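Local coordinates for 2,5-dihydroxypyridine 5,6-dioxygenase (PDB 7CUP), which catalyses the iron-dependent, dioxygen-consuming cleavage of the 2,5-dihydroxypyridine ring between carbons 5 and 6, giving N-formylmaleamate in aerobic nicotinate degradation, at residues Val21-Val27 against Leu50-Tyr55; Leu8-Glu13 against Ala42-Ala46; Gly116-Ala122 against Pro184-Trp190; Pro134-Lys139 against Tyr178-Glu183. All blocks are in the same frame, centred on the assembly; numbering follows the deposited sequence.

Contact 1: residues Val21-Val27 against Leu50-Tyr55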
loop_
_atom_site.group_PDB
_atom_site.type_symbol
_atom_site.label_atom_id
_atom_site.label_comp_id
_atom_site.label_asym_id
_atom_site.label_seq_id
_atom_site.Cartn_x
_atom_site.Cartn_y
_atom_site.Cartn_z
ATOM N N VAL A 21 20.489 7.719 24.256
ATOM C CA VAL A 21 20.868 6.908 23.069
ATOM C C VAL A 21 22.032 7.607 22.382
ATOM O O VAL A 21 21.949 8.804 22.152
ATOM C CB VAL A 21 19.695 6.736 22.109
ATOM C CG1 VAL A 21 20.128 6.103 20.815
ATOM C CG2 VAL A 21 18.572 5.968 22.771
ATOM N N ASP A 22 23.078 6.859 22.058
ATOM C CA ASP A 22 24.247 7.346 21.281
ATOM C C ASP A 22 24.867 6.130 20.609
ATOM O O ASP A 22 24.268 5.040 20.661
ATOM C CB ASP A 22 25.244 8.110 22.172
ATOM C CG ASP A 22 25.801 7.274 23.313
ATOM O OD1 ASP A 22 25.913 6.038 23.160
ATOM O OD2 ASP A 22 26.049 7.864 24.382
ATOM N N GLU A 23 26.052 6.301 20.054
ATOM C CA GLU A 23 26.741 5.268 19.251
ATOM C C GLU A 23 27.076 4.062 20.128
ATOM O O GLU A 23 27.430 3.056 19.563
ATOM C CB GLU A 23 27.988 5.844 18.567
ATOM C CG GLU A 23 29.168 6.067 19.494
ATOM C CD GLU A 23 29.065 7.265 20.428
ATOM O OE1 GLU A 23 28.244 8.182 20.157
ATOM O OE2 GLU A 23 29.807 7.290 21.433
ATOM N N THR A 24 27.005 4.119 21.455
ATOM C CA THR A 24 27.353 2.911 22.264
ATOM C C THR A 24 26.100 2.028 22.397
ATOM O O THR A 24 26.179 0.896 22.926
ATOM C CB THR A 24 27.944 3.340 23.609
ATOM O OG1 THR A 24 26.907 3.951 24.383
ATOM C CG2 THR A 24 29.053 4.345 23.424
ATOM N N GLN A 25 24.953 2.526 21.948
ATOM C CA GLN A 25 23.670 1.956 22.404
ATOM C C GLN A 25 23.002 1.158 21.279
ATOM O O GLN A 25 23.194 1.463 20.088
ATOM C CB GLN A 25 22.779 3.065 22.919
ATOM C CG GLN A 25 23.350 3.862 24.075
ATOM C CD GLN A 25 23.250 3.100 25.360
ATOM O OE1 GLN A 25 22.174 3.010 25.968
ATOM N NE2 GLN A 25 24.378 2.534 25.763
ATOM N N SER A 26 22.195 0.180 21.676
ATOM C CA SER A 26 21.308 -0.592 20.774
ATOM C C SER A 26 19.852 -0.270 21.098
ATOM O O SER A 26 19.456 -0.255 22.286
ATOM C CB SER A 26 21.604 -2.043 20.871
ATOM O OG SER A 26 22.857 -2.290 20.257
ATOM N N VAL A 27 19.093 0.026 20.064
ATOM C CA VAL A 27 17.642 0.340 20.176
ATOM C C VAL A 27 16.852 -0.750 19.449
ATOM O O VAL A 27 17.139 -1.018 18.258
ATOM C CB VAL A 27 17.344 1.720 19.580
ATOM C CG1 VAL A 27 15.848 2.004 19.607
ATOM C CG2 VAL A 27 18.136 2.819 20.274
ATOM N N LEU A 50 21.450 8.924 15.412
ATOM C CA LEU A 50 22.270 9.068 16.638
ATOM C C LEU A 50 23.383 8.014 16.626
ATOM O O LEU A 50 24.097 7.967 17.610
ATOM C CB LEU A 50 21.390 8.945 17.880
ATOM C CG LEU A 50 20.298 10.008 18.027
ATOM C CD1 LEU A 50 19.351 9.674 19.183
ATOM C CD2 LEU A 50 20.896 11.404 18.192
ATOM N N LYS A 51 23.509 7.239 15.539
ATOM C CA LYS A 51 24.590 6.240 15.304
ATOM C C LYS A 51 24.430 5.033 16.235
ATOM O O LYS A 51 25.391 4.288 16.395
ATOM C CB LYS A 51 25.974 6.862 15.538
ATOM C CG LYS A 51 26.329 8.065 14.669
ATOM C CD LYS A 51 27.810 8.432 14.776
ATOM C CE LYS A 51 28.170 9.802 14.233
ATOM N NZ LYS A 51 27.738 10.884 15.156
ATOM N N ALA A 52 23.263 4.847 16.841
ATOM C CA ALA A 52 22.911 3.616 17.577
ATOM C C ALA A 52 22.726 2.466 16.582
ATOM O O ALA A 52 22.449 2.720 15.425
ATOM C CB ALA A 52 21.687 3.865 18.412
ATOM N N LYS A 53 22.975 1.236 17.014
ATOM C CA LYS A 53 22.517 0.010 16.316
ATOM C C LYS A 53 20.997 -0.087 16.527
ATOM O O LYS A 53 20.538 0.228 17.634
ATOM C CB LYS A 53 23.287 -1.186 16.867
ATOM C CG LYS A 53 24.796 -1.109 16.650
ATOM C CD LYS A 53 25.115 -1.159 15.160
ATOM C CE LYS A 53 26.553 -0.812 14.843
ATOM N NZ LYS A 53 26.907 -1.296 13.487
ATOM N N VAL A 54 20.245 -0.429 15.490
ATOM C CA VAL A 54 18.760 -0.529 15.564
ATOM C C VAL A 54 18.271 -1.811 14.904
ATOM O O VAL A 54 18.864 -2.289 13.947
ATOM C CB VAL A 54 18.072 0.699 14.947
ATOM C CG1 VAL A 54 18.723 1.966 15.447
ATOM C CG2 VAL A 54 18.075 0.678 13.425
ATOM N N TYR A 55 17.159 -2.328 15.414
ATOM C CA TYR A 55 16.366 -3.383 14.755
ATOM C C TYR A 55 14.932 -3.213 15.244
ATOM O O TYR A 55 14.737 -2.608 16.334
ATOM C CB TYR A 55 16.923 -4.779 15.063
ATOM C CG TYR A 55 17.050 -5.132 16.525
ATOM C CD1 TYR A 55 18.096 -4.636 17.290
ATOM C CD2 TYR A 55 16.134 -5.957 17.157
ATOM C CE1 TYR A 55 18.225 -4.960 18.635
ATOM C CE2 TYR A 55 16.235 -6.279 18.511
ATOM C CZ TYR A 55 17.288 -5.774 19.252
ATOM O OH TYR A 55 17.448 -6.108 20.558
#
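The methyl of Ala52 meets two carbonyls of the turn from Asp22 to Gln25, with CB 3.3 Å from Gln25 O and 3.6 Å from Asp22 O, and CG1 of Val21 reaches the same CB at 3.6 Å. That branch of Val21 stands anti to the backbone N (chi1 171°), which aims it at Ala52 and at CD1 of Leu50; the side chains of Val21 and Leu50 cross at about a right angle. Beyond Ala52 a ladder of backbone bonds begins. Lys53 N donates to Gln25 O, bent at 138°; Val27 N meets Lys53 O at 2.8 Å and almost straight; Tyr55 N then gives its hydrogen to Val27 O at 3.1 Å. Alongside these, the CA-H groups of Ser26 and Val54 point at the same carbonyls, Lys53 O and Val27 O.

Further out, Asp22 OD1 accepts Thr24 N at 2.8 Å, an Asx turn, and Thr24 OG1 as well, within the type I turn that probably helps to place Gln25 O. On the other segment, helix 37-49 has run out by Leu50, and Lys51, at positive phi, completes a Schellman motif. Val27 and Val54 face helix 37-49, both touching Ala47, whereas Tyr55 OH bonds to Ala90 O. Parallel strands 26-31 and 53-58, joined through that helix, make a beta-alpha-beta crossover at the margin of the five-stranded parallel sheet.

Contact 2: residues Leu8-Glu13 against Ala42-Ala46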
loop_
_atom_site.group_PDB
_atom_site.type_symbol
_atom_site.label_atom_id
_atom_site.label_comp_id
_atom_site.label_asym_id
_atom_site.label_seq_id
_atom_site.Cartn_x
_atom_site.Cartn_y
_atom_site.Cartn_z
ATOM N N LEU A 8 8.696 14.560 12.741
ATOM C CA LEU A 8 8.537 13.378 13.637
ATOM C C LEU A 8 9.907 12.717 13.918
ATOM O O LEU A 8 10.174 12.372 15.082
ATOM C CB LEU A 8 7.544 12.395 13.020
ATOM C CG LEU A 8 7.066 11.273 13.939
ATOM C CD1 LEU A 8 6.468 11.808 15.214
ATOM C CD2 LEU A 8 6.054 10.419 13.219
ATOM N N THR A 9 10.750 12.555 12.902
ATOM C CA THR A 9 12.112 12.005 13.057
ATOM C C THR A 9 12.902 12.921 13.993
ATOM O O THR A 9 13.531 12.408 14.914
ATOM C CB THR A 9 12.781 11.869 11.689
ATOM O OG1 THR A 9 11.991 10.902 11.022
ATOM C CG2 THR A 9 14.217 11.418 11.764
ATOM N N GLN A 10 12.861 14.234 13.795
ATOM C CA GLN A 10 13.611 15.190 14.682
ATOM C C GLN A 10 13.127 15.080 16.123
ATOM O O GLN A 10 13.979 15.168 17.042
ATOM C CB GLN A 10 13.475 16.654 14.281
ATOM C CG GLN A 10 14.487 17.057 13.236
ATOM C CD GLN A 10 14.126 18.395 12.649
ATOM O OE1 GLN A 10 13.647 19.280 13.365
ATOM N NE2 GLN A 10 14.332 18.531 11.344
ATOM N N MET A 11 11.822 14.921 16.319
ATOM C CA MET A 11 11.260 14.754 17.684
ATOM C C MET A 11 11.873 13.489 18.286
ATOM O O MET A 11 12.268 13.537 19.473
ATOM C CB MET A 11 9.733 14.663 17.690
ATOM C CG MET A 11 9.041 16.025 17.457
ATOM S SD MET A 11 7.391 15.877 16.752
ATOM C CE MET A 11 6.606 14.830 17.967
ATOM N N PHE A 12 11.918 12.388 17.531
ATOM C CA PHE A 12 12.439 11.108 18.072
ATOM C C PHE A 12 13.944 11.242 18.342
ATOM O O PHE A 12 14.442 10.681 19.354
ATOM C CB PHE A 12 12.114 9.904 17.190
ATOM C CG PHE A 12 10.855 9.179 17.604
ATOM C CD1 PHE A 12 9.607 9.602 17.166
ATOM C CD2 PHE A 12 10.912 8.100 18.473
ATOM C CE1 PHE A 12 8.457 8.931 17.558
ATOM C CE2 PHE A 12 9.759 7.437 18.873
ATOM C CZ PHE A 12 8.535 7.846 18.401
ATOM N N GLU A 13 14.681 11.992 17.526
ATOM C CA GLU A 13 16.108 12.268 17.845
ATOM C C GLU A 13 16.193 12.972 19.203
ATOM O O GLU A 13 17.045 12.561 20.014
ATOM C CB GLU A 13 16.801 13.116 16.786
ATOM C CG GLU A 13 16.930 12.374 15.489
ATOM C CD GLU A 13 17.458 13.232 14.361
ATOM O OE1 GLU A 13 18.631 13.654 14.476
ATOM O OE2 GLU A 13 16.709 13.427 13.357
ATOM N N ALA A 42 10.079 6.744 12.046
ATOM C CA ALA A 42 10.763 7.893 12.693
ATOM C C ALA A 42 11.712 7.415 13.813
ATOM O O ALA A 42 12.811 7.994 13.951
ATOM C CB ALA A 42 9.765 8.868 13.221
ATOM N N ALA A 43 11.285 6.434 14.606
ATOM C CA ALA A 43 12.085 5.813 15.686
ATOM C C ALA A 43 13.297 5.102 15.076
ATOM O O ALA A 43 14.421 5.298 15.567
ATOM C CB ALA A 43 11.205 4.907 16.520
ATOM N N MET A 44 13.097 4.319 14.017
ATOM C CA MET A 44 14.194 3.570 13.347
ATOM C C MET A 44 15.201 4.586 12.756
ATOM O O MET A 44 16.396 4.432 13.015
ATOM C CB MET A 44 13.655 2.662 12.239
ATOM C CG MET A 44 12.830 1.464 12.743
ATOM S SD MET A 44 13.825 0.152 13.489
ATOM C CE MET A 44 14.412 -0.731 12.050
ATOM N N GLU A 45 14.707 5.608 12.050
ATOM C CA GLU A 45 15.511 6.656 11.364
ATOM C C GLU A 45 16.267 7.463 12.417
ATOM O O GLU A 45 17.467 7.578 12.290
ATOM C CB GLU A 45 14.655 7.536 10.453
ATOM C CG GLU A 45 14.284 6.848 9.144
ATOM C CD GLU A 45 15.426 6.042 8.514
ATOM O OE1 GLU A 45 15.373 4.762 8.513
ATOM O OE2 GLU A 45 16.390 6.695 8.040
ATOM N N ALA A 46 15.608 7.924 13.473
ATOM C CA ALA A 46 16.236 8.748 14.524
ATOM C C ALA A 46 17.345 7.960 15.253
ATOM O O ALA A 46 18.469 8.511 15.457
ATOM C CB ALA A 46 15.192 9.240 15.485
#
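Leu8 holds CG anti to its own nitrogen (chi1 -168°), and this swings the isobutyl group against Ala42, CG lying 3.7 Å from Ala42 CB. One residue on, the chi1 of Thr9 (-65°) sends its two branches separate ways: OG1 sits beside the backbone N and rests 3.7 Å from Ala42 CA, while CG2 reaches along helix 37-49 to the CB of Glu45. The hydroxyl has its polar partner within its own helix, at Asn5 O, and its approach to Ala42 is van der Waals contact.

Phe12 lays its ring across the backbone at Ala43. Ala43 N stands 4.1 Å above one face, offset toward the rim, and the ring carbon CE2 comes within 3.7 Å of Ala43 CB; the ring also meets Trp190.

Ala42, Ala43 and Ala46 supply the small side chains that helix 5-18 packs against. The segment axes approach to 8.1 Å and cross at -60°, joining the N-terminal helix 5-18 to the connecting helix of the beta-alpha-beta unit on the flank of the parallel sheet, where Ala43 touches Val29.

At the far end the methyl of Ala46 fits between successive residues of helix 5-18, with CB 3.6 Å from Phe12 CB and also 3.6 Å from Glu13 CG. No hydrogen bond spans the two segments. Beyond CG the Glu13 chain extends to the subunit boundary, where OE2 forms a salt bridge with Arg49 of a third subunit.

Contact 3: residues Gly116-Ala122 against Pro184-Trp190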
loop_
_atom_site.group_PDB
_atom_site.type_symbol
_atom_site.label_atom_id
_atom_site.label_comp_id
_atom_site.label_asym_id
_atom_site.label_seq_id
_atom_site.Cartn_x
_atom_site.Cartn_y
_atom_site.Cartn_z
ATOM N N GLY A 116 18.359 -4.225 33.114
ATOM C CA GLY A 116 19.025 -2.945 32.800
ATOM C C GLY A 116 18.476 -2.256 31.545
ATOM O O GLY A 116 18.641 -1.019 31.403
ATOM N N THR A 117 17.822 -3.006 30.659
ATOM C CA THR A 117 17.126 -2.439 29.482
ATOM C C THR A 117 16.139 -1.355 29.926
ATOM O O THR A 117 15.478 -1.543 30.934
ATOM C CB THR A 117 16.437 -3.531 28.662
ATOM O OG1 THR A 117 17.457 -4.425 28.213
ATOM C CG2 THR A 117 15.648 -2.958 27.505
ATOM N N ARG A 118 16.103 -0.242 29.198
ATOM C CA ARG A 118 15.161 0.897 29.378
ATOM C C ARG A 118 14.011 0.792 28.356
ATOM O O ARG A 118 14.228 0.317 27.235
ATOM C CB ARG A 118 15.855 2.243 29.166
ATOM C CG ARG A 118 17.296 2.272 29.621
ATOM C CD ARG A 118 17.900 3.645 29.664
ATOM N NE ARG A 118 18.331 4.258 28.407
ATOM C CZ ARG A 118 19.392 3.904 27.681
ATOM N NH1 ARG A 118 20.099 2.820 27.982
ATOM N NH2 ARG A 118 19.717 4.620 26.620
ATOM N N ILE A 119 12.816 1.253 28.719
ATOM C CA ILE A 119 11.638 1.145 27.815
ATOM C C ILE A 119 10.958 2.504 27.740
ATOM O O ILE A 119 10.539 3.022 28.817
ATOM C CB ILE A 119 10.659 0.055 28.258
ATOM C CG1 ILE A 119 11.359 -1.304 28.418
ATOM C CG2 ILE A 119 9.490 0.035 27.277
ATOM C CD1 ILE A 119 10.445 -2.451 28.893
ATOM N N LEU A 120 10.838 3.034 26.515
ATOM C CA LEU A 120 10.052 4.264 26.226
ATOM C C LEU A 120 8.774 3.872 25.479
ATOM O O LEU A 120 8.873 3.354 24.386
ATOM C CB LEU A 120 10.888 5.229 25.388
ATOM C CG LEU A 120 10.194 6.556 25.083
ATOM C CD1 LEU A 120 9.893 7.313 26.365
ATOM C CD2 LEU A 120 11.035 7.394 24.155
ATOM N N LEU A 121 7.610 4.102 26.077
ATOM C CA LEU A 121 6.303 3.898 25.409
ATOM C C LEU A 121 6.017 5.141 24.562
ATOM O O LEU A 121 6.277 6.266 25.044
ATOM C CB LEU A 121 5.218 3.643 26.453
ATOM C CG LEU A 121 3.818 3.508 25.869
ATOM C CD1 LEU A 121 3.698 2.268 25.003
ATOM C CD2 LEU A 121 2.765 3.519 26.965
ATOM N N ALA A 122 5.582 4.951 23.307
ATOM C CA ALA A 122 5.302 6.048 22.345
ATOM C C ALA A 122 4.175 5.581 21.415
ATOM O O ALA A 122 4.491 4.918 20.421
ATOM C CB ALA A 122 6.545 6.433 21.555
ATOM N N PRO A 184 18.990 3.237 33.548
ATOM C CA PRO A 184 18.910 1.810 33.268
ATOM C C PRO A 184 17.712 1.220 34.035
ATOM O O PRO A 184 17.413 1.678 35.128
ATOM C CB PRO A 184 20.278 1.243 33.709
ATOM C CG PRO A 184 21.126 2.456 34.120
ATOM C CD PRO A 184 20.183 3.620 34.330
ATOM N N GLY A 185 16.997 0.270 33.422
ATOM C CA GLY A 185 15.833 -0.374 34.027
ATOM C C GLY A 185 14.649 0.578 34.124
ATOM O O GLY A 185 13.662 0.187 34.743
ATOM N N ARG A 186 14.693 1.759 33.510
ATOM C CA ARG A 186 13.583 2.742 33.661
ATOM C C ARG A 186 12.534 2.516 32.570
ATOM O O ARG A 186 12.907 2.331 31.393
ATOM C CB ARG A 186 14.032 4.198 33.582
ATOM C CG ARG A 186 12.896 5.181 33.830
ATOM C CD ARG A 186 13.243 6.677 33.717
ATOM N NE ARG A 186 12.044 7.463 33.948
ATOM C CZ ARG A 186 11.438 7.567 35.130
ATOM N NH1 ARG A 186 11.958 6.986 36.198
ATOM N NH2 ARG A 186 10.321 8.268 35.244
ATOM N N TRP A 187 11.265 2.570 32.968
ATOM C CA TRP A 187 10.103 2.633 32.050
ATOM C C TRP A 187 9.567 4.062 32.128
ATOM O O TRP A 187 9.478 4.631 33.253
ATOM C CB TRP A 187 9.030 1.577 32.384
ATOM C CG TRP A 187 7.880 1.599 31.426
ATOM C CD1 TRP A 187 7.688 0.811 30.330
ATOM C CD2 TRP A 187 6.731 2.464 31.490
ATOM N NE1 TRP A 187 6.508 1.135 29.706
ATOM C CE2 TRP A 187 5.900 2.143 30.396
ATOM C CE3 TRP A 187 6.299 3.436 32.399
ATOM C CZ2 TRP A 187 4.680 2.776 30.172
ATOM C CZ3 TRP A 187 5.107 4.085 32.157
ATOM C CH2 TRP A 187 4.307 3.756 31.059
ATOM N N ASP A 188 9.274 4.658 30.984
ATOM C CA ASP A 188 8.557 5.959 30.935
ATOM C C ASP A 188 7.765 6.044 29.632
ATOM O O ASP A 188 7.851 5.112 28.803
ATOM C CB ASP A 188 9.514 7.129 31.144
ATOM C CG ASP A 188 8.898 8.339 31.836
ATOM O OD1 ASP A 188 7.705 8.646 31.560
ATOM O OD2 ASP A 188 9.636 9.011 32.631
ATOM N N HIS A 189 6.939 7.080 29.522
ATOM C CA HIS A 189 5.911 7.206 28.464
ATOM C C HIS A 189 6.022 8.605 27.901
ATOM O O HIS A 189 5.836 9.547 28.673
ATOM C CB HIS A 189 4.538 6.982 29.089
ATOM C CG HIS A 189 3.409 6.949 28.116
ATOM N ND1 HIS A 189 2.100 6.828 28.536
ATOM C CD2 HIS A 189 3.370 7.071 26.772
ATOM C CE1 HIS A 189 1.318 6.815 27.473
ATOM N NE2 HIS A 189 2.063 6.968 26.397
ATOM N N TRP A 190 6.397 8.727 26.636
ATOM C CA TRP A 190 6.247 9.991 25.903
ATOM C C TRP A 190 4.854 10.025 25.276
ATOM O O TRP A 190 4.599 9.204 24.394
ATOM C CB TRP A 190 7.354 10.045 24.876
ATOM C CG TRP A 190 7.224 11.174 23.912
ATOM C CD1 TRP A 190 6.514 12.338 24.021
ATOM C CD2 TRP A 190 7.860 11.199 22.648
ATOM N NE1 TRP A 190 6.698 13.093 22.894
ATOM C CE2 TRP A 190 7.510 12.413 22.037
ATOM C CE3 TRP A 190 8.661 10.277 21.975
ATOM C CZ2 TRP A 190 7.988 12.762 20.777
ATOM C CZ3 TRP A 190 9.132 10.625 20.731
ATOM C CH2 TRP A 190 8.813 11.854 20.157
#
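Leu121 and His189 make the tight end of this strand pair: they lie side by side, pointing the same way, and CD2 of Leu121 sits 3.5 Å from the centroid of the imidazole, squarely over one face in a CH-pi contact. The same methyl touches the edge of the Trp187 indole at CZ2, 3.8 Å away, while CG2 of Ile119 packs 3.6 Å from Trp187 CD1. On the other face Leu120 CD1 meets CB of Trp190. Four backbone bonds run between the strands, from Ile119 N to Arg186 O through to Trp190 N to Leu121 O; Leu121 N to Asp188 O, at 2.9 Å, is nearly straight (173°).

The Gly116 and Pro184 end has little side-chain packing and faces solvent at Pro184. There Gly185 N meets Gly116 O from above the carbonyl plane. Arg186, extended as far as NE, runs away from strand 118-121 and grips Asp188 OD2 side-on through NE and NH2, the latter at 2.8 Å. Asp188 also receives the backbone nitrogens of Tyr178 and Gly179, so its carboxylate ties the strand to the preceding loop.

Strand 187-189 is the edge strand, within this chain, of the five-stranded parallel sheet, and the Trp187 side chain lies about 10 Å from the bound iron of this non-heme dioxygenase.

Contact 4: residues Pro134-Lys139 against Tyr178-Glu183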
loop_
_atom_site.group_PDB
_atom_site.type_symbol
_atom_site.label_atom_id
_atom_site.label_comp_id
_atom_site.label_asym_id
_atom_site.label_seq_id
_atom_site.Cartn_x
_atom_site.Cartn_y
_atom_site.Cartn_z
ATOM N N PRO A 134 8.956 15.985 25.519
ATOM C CA PRO A 134 9.574 16.021 26.846
ATOM C C PRO A 134 10.753 17.009 26.992
ATOM O O PRO A 134 11.458 17.285 26.023
ATOM C CB PRO A 134 10.017 14.572 27.075
ATOM C CG PRO A 134 9.154 13.759 26.149
ATOM C CD PRO A 134 8.934 14.636 24.940
ATOM N N THR A 135 10.906 17.550 28.212
ATOM C CA THR A 135 11.957 18.526 28.628
ATOM C C THR A 135 12.660 18.020 29.894
ATOM O O THR A 135 12.020 17.348 30.711
ATOM C CB THR A 135 11.381 19.937 28.839
ATOM O OG1 THR A 135 10.446 19.937 29.922
ATOM C CG2 THR A 135 10.747 20.504 27.587
ATOM N N GLU A 136 13.953 18.302 30.019
ATOM C CA GLU A 136 14.731 18.140 31.280
ATOM C C GLU A 136 13.991 18.853 32.419
ATOM O O GLU A 136 13.952 18.324 33.516
ATOM C CB GLU A 136 16.146 18.680 31.069
ATOM C CG GLU A 136 16.835 18.040 29.870
ATOM C CD GLU A 136 18.359 18.018 29.831
ATOM O OE1 GLU A 136 18.959 17.404 30.716
ATOM O OE2 GLU A 136 18.929 18.553 28.871
ATOM N N ASP A 137 13.379 19.996 32.139
ATOM C CA ASP A 137 12.660 20.800 33.159
ATOM C C ASP A 137 11.447 20.013 33.662
ATOM O O ASP A 137 11.188 20.048 34.893
ATOM C CB ASP A 137 12.339 22.191 32.617
ATOM C CG ASP A 137 12.441 23.246 33.708
ATOM O OD1 ASP A 137 11.363 23.678 34.188
ATOM O OD2 ASP A 137 13.595 23.575 34.111
ATOM N N ASP A 138 10.744 19.278 32.788
ATOM C CA ASP A 138 9.613 18.443 33.256
ATOM C C ASP A 138 10.156 17.446 34.288
ATOM O O ASP A 138 9.499 17.232 35.303
ATOM C CB ASP A 138 8.872 17.743 32.105
ATOM C CG ASP A 138 7.936 18.657 31.313
ATOM O OD1 ASP A 138 7.742 19.826 31.729
ATOM O OD2 ASP A 138 7.421 18.209 30.257
ATOM N N LYS A 139 11.257 16.776 33.984
ATOM C CA LYS A 139 11.867 15.751 34.874
ATOM C C LYS A 139 12.203 16.391 36.228
ATOM O O LYS A 139 11.875 15.781 37.277
ATOM C CB LYS A 139 13.143 15.183 34.259
ATOM C CG LYS A 139 13.719 14.022 35.046
ATOM C CD LYS A 139 15.156 13.750 34.733
ATOM C CE LYS A 139 15.706 12.624 35.567
ATOM N NZ LYS A 139 17.001 12.178 35.002
ATOM N N TYR A 178 8.018 11.228 33.447
ATOM C CA TYR A 178 8.450 12.575 32.961
ATOM C C TYR A 178 8.813 12.548 31.464
ATOM O O TYR A 178 9.289 13.582 30.933
ATOM C CB TYR A 178 9.630 13.147 33.775
ATOM C CG TYR A 178 10.820 12.228 33.995
ATOM C CD1 TYR A 178 11.755 12.002 32.989
ATOM C CD2 TYR A 178 11.058 11.621 35.223
ATOM C CE1 TYR A 178 12.848 11.169 33.169
ATOM C CE2 TYR A 178 12.156 10.788 35.421
ATOM C CZ TYR A 178 13.060 10.557 34.396
ATOM O OH TYR A 178 14.173 9.762 34.570
ATOM N N GLY A 179 8.578 11.429 30.769
ATOM C CA GLY A 179 8.497 11.422 29.294
ATOM C C GLY A 179 9.692 10.805 28.588
ATOM O O GLY A 179 9.695 10.793 27.342
ATOM N N TYR A 180 10.712 10.323 29.303
ATOM C CA TYR A 180 11.911 9.761 28.627
ATOM C C TYR A 180 12.548 8.706 29.523
ATOM O O TYR A 180 12.267 8.704 30.749
ATOM C CB TYR A 180 12.800 10.890 28.087
ATOM C CG TYR A 180 13.417 11.866 29.060
ATOM C CD1 TYR A 180 12.805 13.070 29.375
ATOM C CD2 TYR A 180 14.678 11.632 29.612
ATOM C CE1 TYR A 180 13.394 13.979 30.242
ATOM C CE2 TYR A 180 15.287 12.545 30.467
ATOM C CZ TYR A 180 14.648 13.727 30.786
ATOM O OH TYR A 180 15.265 14.617 31.624
ATOM N N ALA A 181 13.286 7.771 28.905
ATOM C CA ALA A 181 13.887 6.585 29.543
ATOM C C ALA A 181 15.416 6.694 29.570
ATOM O O ALA A 181 16.070 5.959 28.793
ATOM C CB ALA A 181 13.450 5.350 28.818
ATOM N N ASP A 182 15.934 7.532 30.478
ATOM C CA ASP A 182 17.358 7.945 30.593
ATOM C C ASP A 182 18.113 6.999 31.534
ATOM O O ASP A 182 19.293 6.809 31.349
ATOM C CB ASP A 182 17.509 9.419 31.005
ATOM C CG ASP A 182 16.790 9.804 32.284
ATOM O OD1 ASP A 182 15.757 9.179 32.596
ATOM O OD2 ASP A 182 17.257 10.752 32.933
ATOM N N GLU A 183 17.461 6.359 32.476
ATOM C CA GLU A 183 18.192 5.543 33.459
ATOM C C GLU A 183 18.005 4.068 33.168
ATOM O O GLU A 183 16.970 3.640 32.679
ATOM C CB GLU A 183 17.712 5.937 34.845
ATOM C CG GLU A 183 18.293 7.268 35.252
ATOM C CD GLU A 183 17.778 7.686 36.599
ATOM O OE1 GLU A 183 17.542 8.902 36.774
ATOM O OE2 GLU A 183 17.564 6.771 37.440
HETATM O O HOH W 1 17.773 14.370 31.531
HETATM O O HOH W 2 7.748 15.669 29.717
#
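A lysine salt-bridge network joins the first turn of helix 136-151 to the loop between strands 175-177 and 187-189. Lys139 leaves the helix with CG anti to the backbone N (chi1 -173°) and stays extended, which lays the whole chain along Tyr178. Its CG hangs over the centre of that ring, 3.3 Å from the centroid, a close CH-pi contact. At the far end NZ meets the syn lone pair of Asp182 OD2 in a short salt bridge, modelled at 2.5 Å, a length not to be pressed, and a long salt bridge reaches Glu183 OE1. The other oxygen, Asp182 OD1, accepts Tyr178 OH at 2.6 Å. One carboxylate therefore holds both the ammonium of Lys139 and the hydroxyl of Tyr178, and Arg20 adds a second positive charge at OD2.

Tyr180 crosses Lys139 at about a right angle, its OH 3.2 Å from Lys139 CD and 2.5 Å from a water; one face of its ring receives CE1 of Tyr178, and Pro134 CB lies at the ring edge. The helix start is a classic N-cap: Thr135 OG1 accepts Asp138 N at 3.0 Å. Gly179 abuts Pro134, its O 3.2 Å from Pro134 CG and lacking any polar partner in the model. A water donates to Asp138 OD2 and Tyr178 O, while OD2 also pairs with Arg273.

In the fold
Contacts 1 and 3 lie at opposite margins of one parallel sheet, and both depend on backbone bonding; contact 3 is mostly buried and nearer the iron, while contact 1 is partly exposed, with another subunit against its edge strand. Contact 2 has no hydrogen bond between its segments: it is buried helix-on-helix packing that shares helix 37-49 with the crossover of contact 1 and meets contact 3 where Phe12 touches Trp190. Contact 4, nested in the loop closed by contact 3, is also buried but instead relies on charge and aromatic faces. Arg118 connects three of them, bonding Gln25 of contact 1 and Ala181 of contact 4.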